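Local coordinates for protein sulfur oxygenase/reductase (Halothiobacillus neapolitanus, PDB 6QPA) that probably catalyses the oxygen-dependent oxidation and reduction of elemental sulfur at a mononuclear iron site, in a 24-subunit assembly, at residues 90-93 against 98-101; 117-122 against 252-257; 179-184 against 279-284. All blocks are in the same frame, centred on the assembly; numbering follows the deposited sequence.

Contact 1 (90-93 against 98-101); sequences EMHH and EIFE
Two torsion choices bring Met91 and Ile99 together beside an iron ligand. Met91 sets CG anti to its backbone N (chi1 -175°) and then bends twice, which brings the thioether round to the ring of His92. Ile99 places CG1 beside the backbone N (chi1 -72°) and stretches the rest of the chain (chi2 170°), thrusting its CD1 methyl across to the other helix. That methyl makes the closest approaches to both Met91 and His92. It meets Met91 SD at 3.7 Å, the two chains crossing at about a right angle, and lies 3.6 Å from His92 ND1, approaching the imidazole obliquely. The ring's CE1 is a little farther from Ile99 CD1, at 4.1 Å. Met91 CE rests 4.0 Å above one face of the His92 ring, displaced toward the rim, on the side from which Ile99 CD1 also comes; the two probably limit the ring's rotation while NE2 binds iron.

The arrangement illustrates how a metal site is built outward in shells. His92, His88 and Glu116 form the facial triad of two histidines and one carboxylate, the two histidines having the spacing of an HExxH helix; Ile99 and Met91 belong to the layer behind, probably restricting the ring by shape alone, without polar bonds across the contact. All three touching residues are buried, although only 123 Å² is covered between the segments.

Helix 85-94 supplies both histidine ligands, and strand 110-125 brings the carboxylate of Glu116. Helix 96-101 packs behind His92; at its end Glu101 is hydrogen-bonded to Thr223, Leu224, Ala226 and Asn227 of a neighbouring subunit, which places this second shell between the iron site and a subunit interface.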
loop_
_atom_site.group_PDB
_atom_site.type_symbol
_atom_site.label_atom_id
_atom_site.label_comp_id
_atom_site.label_asym_id
_atom_site.label_seq_id
_atom_site.Cartn_x
_atom_site.Cartn_y
_atom_site.Cartn_z
ATOM N N GLU A 90 -2.615 61.296 -30.088
ATOM C CA GLU A 90 -3.995 61.482 -30.498
ATOM C C GLU A 90 -4.790 60.192 -30.356
ATOM O O GLU A 90 -5.932 60.205 -29.876
ATOM C CB GLU A 90 -4.030 61.987 -31.933
ATOM C CG GLU A 90 -5.405 62.313 -32.405
ATOM C CD GLU A 90 -5.382 62.985 -33.756
ATOM O OE1 GLU A 90 -4.921 62.341 -34.727
ATOM O OE2 GLU A 90 -5.788 64.170 -33.835
ATOM N N MET A 91 -4.202 59.066 -30.757
ATOM C CA MET A 91 -4.871 57.787 -30.573
ATOM C C MET A 91 -5.210 57.563 -29.102
ATOM O O MET A 91 -6.344 57.207 -28.768
ATOM C CB MET A 91 -3.998 56.658 -31.126
ATOM C CG MET A 91 -4.650 55.265 -31.098
ATOM S SD MET A 91 -4.627 54.472 -29.457
ATOM C CE MET A 91 -2.865 54.538 -29.044
ATOM N N HIS A 92 -4.236 57.780 -28.203
ATOM C CA HIS A 92 -4.507 57.642 -26.770
ATOM C C HIS A 92 -5.620 58.578 -26.312
ATOM O O HIS A 92 -6.443 58.210 -25.469
ATOM C CB HIS A 92 -3.251 57.928 -25.945
ATOM C CG HIS A 92 -2.456 56.711 -25.600
ATOM N ND1 HIS A 92 -2.941 55.719 -24.777
ATOM C CD2 HIS A 92 -1.193 56.348 -25.927
ATOM C CE1 HIS A 92 -2.020 54.780 -24.634
ATOM N NE2 HIS A 92 -0.950 55.137 -25.323
ATOM N N HIS A 93 -5.648 59.800 -26.834
ATOM C CA HIS A 93 -6.703 60.729 -26.465
ATOM C C HIS A 93 -8.052 60.263 -26.993
ATOM O O HIS A 93 -9.036 60.211 -26.250
ATOM C CB HIS A 93 -6.375 62.132 -26.983
ATOM C CG HIS A 93 -7.524 63.078 -26.863
ATOM N ND1 HIS A 93 -7.767 63.820 -25.726
ATOM C CD2 HIS A 93 -8.522 63.374 -27.728
ATOM C CE1 HIS A 93 -8.856 64.539 -25.901
ATOM N NE2 HIS A 93 -9.337 64.284 -27.103
ATOM N N GLU A 98 -11.659 53.666 -23.618
ATOM C CA GLU A 98 -11.584 52.231 -23.890
ATOM C C GLU A 98 -10.220 51.669 -23.510
ATOM O O GLU A 98 -10.133 50.581 -22.925
ATOM C CB GLU A 98 -11.929 51.916 -25.353
ATOM C CG GLU A 98 -11.655 52.987 -26.375
ATOM C CD GLU A 98 -12.694 54.101 -26.375
ATOM O OE1 GLU A 98 -13.888 53.831 -26.607
ATOM O OE2 GLU A 98 -12.309 55.252 -26.123
ATOM N N ILE A 99 -9.147 52.406 -23.795
ATOM C CA ILE A 99 -7.835 51.949 -23.355
ATOM C C ILE A 99 -7.803 51.853 -21.843
ATOM O O ILE A 99 -7.298 50.878 -21.278
ATOM C CB ILE A 99 -6.738 52.881 -23.879
ATOM C CG1 ILE A 99 -6.562 52.682 -25.384
ATOM C CG2 ILE A 99 -5.444 52.606 -23.148
ATOM C CD1 ILE A 99 -5.692 53.713 -26.015
ATOM N N PHE A 100 -8.409 52.824 -21.164
ATOM C CA PHE A 100 -8.464 52.747 -19.712
ATOM C C PHE A 100 -9.214 51.498 -19.267
ATOM O O PHE A 100 -8.801 50.824 -18.318
ATOM C CB PHE A 100 -9.108 54.008 -19.120
ATOM C CG PHE A 100 -9.151 53.983 -17.629
ATOM C CD1 PHE A 100 -8.024 54.342 -16.895
ATOM C CD2 PHE A 100 -10.293 53.558 -16.955
ATOM C CE1 PHE A 100 -8.031 54.293 -15.517
ATOM C CE2 PHE A 100 -10.309 53.505 -15.570
ATOM C CZ PHE A 100 -9.178 53.877 -14.851
ATOM N N GLU A 101 -10.338 51.190 -19.918
ATOM C CA GLU A 101 -11.095 49.998 -19.550
ATOM C C GLU A 101 -10.251 48.740 -19.735
ATOM O O GLU A 101 -10.198 47.879 -18.851
ATOM C CB GLU A 101 -12.375 49.904 -20.380
ATOM C CG GLU A 101 -13.198 48.662 -20.061
ATOM C CD GLU A 101 -14.206 48.312 -21.152
ATOM O OE1 GLU A 101 -14.158 48.914 -22.246
ATOM O OE2 GLU A 101 -15.032 47.412 -20.922
#

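Contact 2 (117-122 against 252-257); sequences PYFEVV and QYLVHI
Phe119 and Leu254 form the tight part of a contact between two strands that are not paired. CZ of Phe119 meets Leu254 CD1 at 3.5 Å, and Leu254 CG lies 3.7 Å from Phe119 CE2, so the leucine nestles obliquely against the far end of the ring. With CG beside the backbone N (chi1 -68°), Phe119 swings that end toward strand 251-259. Gln252 OE1 comes to the ring edge, near its plane, 3.6 Å from Phe119 CZ; its amide is held by Asp164 at NE2 and, weakly, by Gln201 at OE1. An alanine at Phe119 would take the ring away from Leu254 CD1 and is likely to open a gap in this buried core.

The looser part lies toward partly exposed Val122, whose CG2 only reaches the edge of the Tyr253 ring, 4.1 Å from CE2. The OH of Tyr253 has its own partner, a hydrogen bond to Glu176 of helix 172-189.

The strand axes run 62° apart, with strand 193-204 between them, pairing with both. Strand 7-15 adds Ile10 and Met12 beside Phe119 and Leu254 within the closed beta-barrel of the fold, whereas Val122 and Tyr253 meet helix 172-189 outside it.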
loop_
_atom_site.group_PDB
_atom_site.type_symbol
_atom_site.label_atom_id
_atom_site.label_comp_id
_atom_site.label_asym_id
_atom_site.label_seq_id
_atom_site.Cartn_x
_atom_site.Cartn_y
_atom_site.Cartn_z
ATOM N N PRO A 117 8.351 55.330 -22.964
ATOM C CA PRO A 117 9.183 56.341 -23.628
ATOM C C PRO A 117 9.052 56.260 -25.141
ATOM O O PRO A 117 8.695 55.228 -25.717
ATOM C CB PRO A 117 10.615 55.977 -23.193
ATOM C CG PRO A 117 10.467 54.869 -22.155
ATOM C CD PRO A 117 9.162 54.208 -22.459
ATOM N N TYR A 118 9.371 57.377 -25.777
ATOM C CA TYR A 118 9.434 57.505 -27.227
ATOM C C TYR A 118 10.873 57.341 -27.714
ATOM O O TYR A 118 11.814 57.858 -27.091
ATOM C CB TYR A 118 8.913 58.871 -27.667
ATOM C CG TYR A 118 7.411 59.061 -27.608
ATOM C CD1 TYR A 118 6.585 58.483 -28.566
ATOM C CD2 TYR A 118 6.819 59.875 -26.630
ATOM C CE1 TYR A 118 5.204 58.675 -28.550
ATOM C CE2 TYR A 118 5.428 60.074 -26.608
ATOM C CZ TYR A 118 4.635 59.466 -27.576
ATOM O OH TYR A 118 3.282 59.639 -27.592
ATOM N N PHE A 119 11.043 56.621 -28.832
ATOM C CA PHE A 119 12.363 56.320 -29.363
ATOM C C PHE A 119 12.471 56.717 -30.823
ATOM O O PHE A 119 11.567 56.480 -31.629
ATOM C CB PHE A 119 12.716 54.829 -29.216
ATOM C CG PHE A 119 12.912 54.424 -27.802
ATOM C CD1 PHE A 119 11.825 54.100 -27.021
ATOM C CD2 PHE A 119 14.174 54.430 -27.234
ATOM C CE1 PHE A 119 11.992 53.759 -25.697
ATOM C CE2 PHE A 119 14.353 54.099 -25.912
ATOM C CZ PHE A 119 13.249 53.751 -25.138
ATOM N N GLU A 120 13.604 57.299 -31.145
ATOM C CA GLU A 120 13.999 57.549 -32.509
ATOM C C GLU A 120 14.825 56.376 -33.019
ATOM O O GLU A 120 15.675 55.839 -32.302
ATOM C CB GLU A 120 14.798 58.855 -32.574
ATOM C CG GLU A 120 15.544 59.057 -33.864
ATOM C CD GLU A 120 16.493 60.247 -33.816
ATOM O OE1 GLU A 120 16.462 61.015 -32.822
ATOM O OE2 GLU A 120 17.264 60.402 -34.782
ATOM N N VAL A 121 14.558 55.968 -34.254
ATOM C CA VAL A 121 15.348 54.935 -34.907
ATOM C C VAL A 121 16.548 55.635 -35.532
ATOM O O VAL A 121 16.440 56.241 -36.592
ATOM C CB VAL A 121 14.530 54.154 -35.936
ATOM C CG1 VAL A 121 15.406 53.076 -36.591
ATOM C CG2 VAL A 121 13.335 53.502 -35.252
ATOM N N VAL A 122 17.691 55.555 -34.852
ATOM C CA VAL A 122 18.915 56.222 -35.301
ATOM C C VAL A 122 19.446 55.564 -36.566
ATOM O O VAL A 122 19.861 56.236 -37.515
ATOM C CB VAL A 122 19.973 56.180 -34.182
ATOM C CG1 VAL A 122 21.287 56.702 -34.682
ATOM C CG2 VAL A 122 19.491 56.952 -32.949
ATOM N N GLN A 252 19.433 57.537 -22.885
ATOM C CA GLN A 252 19.279 56.095 -23.001
ATOM C C GLN A 252 19.228 55.691 -24.461
ATOM O O GLN A 252 18.478 56.277 -25.249
ATOM C CB GLN A 252 18.009 55.604 -22.307
ATOM C CG GLN A 252 17.775 54.119 -22.523
ATOM C CD GLN A 252 16.481 53.667 -21.907
ATOM O OE1 GLN A 252 15.425 54.179 -22.250
ATOM N NE2 GLN A 252 16.555 52.720 -20.978
ATOM N N TYR A 253 20.012 54.680 -24.814
ATOM C CA TYR A 253 19.889 54.003 -26.096
ATOM C C TYR A 253 19.515 52.554 -25.856
ATOM O O TYR A 253 20.119 51.892 -25.003
ATOM C CB TYR A 253 21.197 54.060 -26.889
ATOM C CG TYR A 253 21.534 55.419 -27.487
ATOM C CD1 TYR A 253 22.129 56.408 -26.728
ATOM C CD2 TYR A 253 21.292 55.684 -28.833
ATOM C CE1 TYR A 253 22.456 57.650 -27.286
ATOM C CE2 TYR A 253 21.617 56.920 -29.408
ATOM C CZ TYR A 253 22.194 57.897 -28.630
ATOM O OH TYR A 253 22.534 59.103 -29.207
ATOM N N LEU A 254 18.536 52.061 -26.615
ATOM C CA LEU A 254 18.195 50.645 -26.638
ATOM C C LEU A 254 18.706 50.048 -27.934
ATOM O O LEU A 254 18.329 50.503 -29.019
ATOM C CB LEU A 254 16.693 50.426 -26.530
ATOM C CG LEU A 254 16.139 50.938 -25.215
ATOM C CD1 LEU A 254 14.654 50.579 -25.102
ATOM C CD2 LEU A 254 16.945 50.313 -24.092
ATOM N N VAL A 255 19.548 49.027 -27.822
ATOM C CA VAL A 255 20.090 48.347 -28.988
ATOM C C VAL A 255 19.283 47.069 -29.197
ATOM O O VAL A 255 19.406 46.106 -28.435
ATOM C CB VAL A 255 21.589 48.071 -28.819
ATOM C CG1 VAL A 255 22.107 47.220 -29.985
ATOM C CG2 VAL A 255 22.351 49.408 -28.720
ATOM N N HIS A 256 18.476 47.052 -30.254
ATOM C CA HIS A 256 17.549 45.959 -30.549
ATOM C C HIS A 256 18.227 45.017 -31.541
ATOM O O HIS A 256 18.603 45.445 -32.633
ATOM C CB HIS A 256 16.252 46.555 -31.101
ATOM C CG HIS A 256 15.286 45.569 -31.690
ATOM N ND1 HIS A 256 13.997 45.434 -31.222
ATOM C CD2 HIS A 256 15.378 44.756 -32.769
ATOM C CE1 HIS A 256 13.351 44.546 -31.954
ATOM N NE2 HIS A 256 14.164 44.126 -32.907
ATOM N N ILE A 257 18.449 43.764 -31.141
ATOM C CA ILE A 257 19.108 42.785 -32.008
ATOM C C ILE A 257 18.263 41.524 -32.087
ATOM O O ILE A 257 17.901 40.941 -31.058
ATOM C CB ILE A 257 20.525 42.430 -31.525
ATOM C CG1 ILE A 257 21.292 43.694 -31.107
ATOM C CG2 ILE A 257 21.261 41.690 -32.636
ATOM C CD1 ILE A 257 22.624 43.406 -30.477
#

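Contact 3 (179-184 against 279-284); sequences ATETLE and RQIHNN
This is antiparallel helix-to-helix packing on the outside of the barrel, away from the iron site, in which Glu181 and Thr182 fit against Ile281 and His282. The axes run at 154° and come within 8.8 Å of each other. At the nearest point, Thr182 and His282, the CA atoms are just 5.7 Å apart, consistent with the small side chain of Thr182.

Ile281 points at the other helix and carries much of the contact. Its CG2 methyl lies 3.6 Å from Thr182 OG1, the two side chains sliding past each other in opposite directions. On the more exposed side the extended Glu181 chain crosses Ile281 at about a right angle; its CG is 3.8 Å from Ile281 CG2, and even the carboxylate lies alongside, OE2 3.7 Å from Ile281 CD1.

Thr182 divides its two branches. OG1 sits beside the backbone N (chi1 -58°), bonds back to Gly178 O in its own helix, and reaches the edge of the His282 ring in its plane; CG2 approaches that ring obliquely, 3.8 Å from CD2. The hydroxyl is thus satisfied within its own helix while it packs against its neighbour.

Leu183 packs helix 172-189 against strands 193-204 and 251-259, helix 276-287 lies antiparallel against the flank of helix 172-189, with Val272 of helix 271-274 touching both Thr182 and His282, and Arg279 and Asn283 meet residues of neighbouring subunits.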
loop_
_atom_site.group_PDB
_atom_site.type_symbol
_atom_site.label_atom_id
_atom_site.label_comp_id
_atom_site.label_asym_id
_atom_site.label_seq_id
_atom_site.Cartn_x
_atom_site.Cartn_y
_atom_site.Cartn_z
ATOM N N ALA A 179 28.351 51.954 -32.067
ATOM C CA ALA A 179 27.340 50.900 -32.056
ATOM C C ALA A 179 27.015 50.446 -33.472
ATOM O O ALA A 179 26.893 49.241 -33.739
ATOM C CB ALA A 179 26.068 51.388 -31.353
ATOM N N THR A 180 26.892 51.404 -34.395
ATOM C CA THR A 180 26.663 51.064 -35.790
ATOM C C THR A 180 27.770 50.168 -36.316
ATOM O O THR A 180 27.500 49.142 -36.948
ATOM C CB THR A 180 26.569 52.332 -36.630
ATOM O OG1 THR A 180 25.402 53.075 -36.259
ATOM C CG2 THR A 180 26.537 52.000 -38.114
ATOM N N GLU A 181 29.030 50.535 -36.067
ATOM C CA GLU A 181 30.123 49.708 -36.577
ATOM C C GLU A 181 30.111 48.319 -35.947
ATOM O O GLU A 181 30.319 47.318 -36.639
ATOM C CB GLU A 181 31.472 50.413 -36.354
ATOM C CG GLU A 181 32.616 49.661 -37.032
ATOM C CD GLU A 181 33.988 50.332 -36.900
ATOM O OE1 GLU A 181 34.097 51.425 -36.284
ATOM O OE2 GLU A 181 34.958 49.741 -37.425
ATOM N N THR A 182 29.837 48.240 -34.638
ATOM C CA THR A 182 29.751 46.950 -33.954
ATOM C C THR A 182 28.690 46.061 -34.593
ATOM O O THR A 182 28.933 44.881 -34.885
ATOM C CB THR A 182 29.403 47.155 -32.473
ATOM O OG1 THR A 182 30.376 47.987 -31.844
ATOM C CG2 THR A 182 29.363 45.788 -31.729
ATOM N N LEU A 183 27.493 46.620 -34.803
ATOM C CA LEU A 183 26.348 45.839 -35.267
ATOM C C LEU A 183 26.513 45.402 -36.717
ATOM O O LEU A 183 26.121 44.288 -37.087
ATOM C CB LEU A 183 25.068 46.660 -35.077
ATOM C CG LEU A 183 24.681 46.858 -33.613
ATOM C CD1 LEU A 183 23.680 47.989 -33.421
ATOM C CD2 LEU A 183 24.136 45.511 -33.044
ATOM N N GLU A 184 27.095 46.267 -37.548
ATOM C CA GLU A 184 27.371 45.898 -38.928
ATOM C C GLU A 184 28.388 44.767 -39.006
ATOM O O GLU A 184 28.285 43.892 -39.875
ATOM C CB GLU A 184 27.869 47.123 -39.690
ATOM C CG GLU A 184 26.757 48.122 -39.933
ATOM C CD GLU A 184 27.220 49.372 -40.664
ATOM O OE1 GLU A 184 28.433 49.661 -40.648
ATOM O OE2 GLU A 184 26.364 50.061 -41.257
ATOM N N ARG A 279 36.107 43.140 -30.537
ATOM C CA ARG A 279 36.356 43.652 -29.196
ATOM C C ARG A 279 36.922 45.076 -29.216
ATOM O O ARG A 279 36.489 45.922 -28.428
ATOM C CB ARG A 279 37.282 42.689 -28.467
ATOM C CG ARG A 279 37.726 43.093 -27.086
ATOM C CD ARG A 279 38.246 41.855 -26.422
ATOM N NE ARG A 279 39.143 42.095 -25.308
ATOM C CZ ARG A 279 39.435 41.174 -24.394
ATOM N NH1 ARG A 279 38.865 39.976 -24.457
ATOM N NH2 ARG A 279 40.283 41.447 -23.418
ATOM N N GLN A 280 37.865 45.368 -30.126
ATOM C CA GLN A 280 38.405 46.728 -30.218
ATOM C C GLN A 280 37.331 47.715 -30.658
ATOM O O GLN A 280 37.207 48.803 -30.088
ATOM C CB GLN A 280 39.575 46.785 -31.207
ATOM C CG GLN A 280 40.697 45.790 -30.963
ATOM C CD GLN A 280 41.064 45.686 -29.512
ATOM O OE1 GLN A 280 41.391 46.682 -28.886
ATOM N NE2 GLN A 280 41.020 44.472 -28.966
ATOM N N ILE A 281 36.545 47.339 -31.669
ATOM C CA ILE A 281 35.462 48.186 -32.160
ATOM C C ILE A 281 34.470 48.480 -31.042
ATOM O O ILE A 281 34.115 49.637 -30.795
ATOM C CB ILE A 281 34.766 47.505 -33.352
ATOM C CG1 ILE A 281 35.723 47.404 -34.551
ATOM C CG2 ILE A 281 33.424 48.183 -33.678
ATOM C CD1 ILE A 281 35.240 46.470 -35.646
ATOM N N HIS A 282 34.045 47.440 -30.319
ATOM C CA HIS A 282 33.019 47.623 -29.293
ATOM C C HIS A 282 33.591 48.335 -28.072
ATOM O O HIS A 282 32.947 49.230 -27.516
ATOM C CB HIS A 282 32.405 46.263 -28.903
ATOM C CG HIS A 282 31.227 46.355 -27.961
ATOM N ND1 HIS A 282 31.275 45.901 -26.657
ATOM C CD2 HIS A 282 29.965 46.809 -28.149
ATOM C CE1 HIS A 282 30.098 46.078 -26.079
ATOM N NE2 HIS A 282 29.286 46.639 -26.960
ATOM N N ASN A 283 34.809 47.961 -27.651
ATOM C CA ASN A 283 35.428 48.642 -26.518
ATOM C C ASN A 283 35.550 50.136 -26.788
ATOM O O ASN A 283 35.135 50.957 -25.966
ATOM C CB ASN A 283 36.814 48.049 -26.210
ATOM C CG ASN A 283 36.723 46.744 -25.433
ATOM O OD1 ASN A 283 35.630 46.249 -25.178
ATOM N ND2 ASN A 283 37.865 46.189 -25.051
ATOM N N ASN A 284 36.104 50.505 -27.946
ATOM C CA ASN A 284 36.377 51.913 -28.215
ATOM C C ASN A 284 35.151 52.681 -28.696
ATOM O O ASN A 284 35.017 53.874 -28.402
ATOM C CB ASN A 284 37.513 52.018 -29.225
ATOM C CG ASN A 284 38.795 51.446 -28.680
ATOM O OD1 ASN A 284 39.134 51.670 -27.517
ATOM N ND2 ASN A 284 39.507 50.693 -29.498
#

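Followed from the N terminus, contact 1 comes first and closes a short local turn between successive helices before contact 2 opens. Contact 2 then starts on strand 110-125, contact 3 starts on helix 172-189, and they close in the same order on strand 251-259 and helix 276-287, so these two long loops cross instead of nesting. They also touch: Leu183 CD2 packs 3.6 Å from Ile257 CD1, joining the barrel wall to its helical cover. Contacts 1 and 3 lie on opposite sides of the chain's centre, their own centres 41 Å apart. Contacts 1 and 2 do not touch, but Tyr118 of strand 110-125 is hydrogen-bonded to His88, the other histidine ligand on helix 85-94.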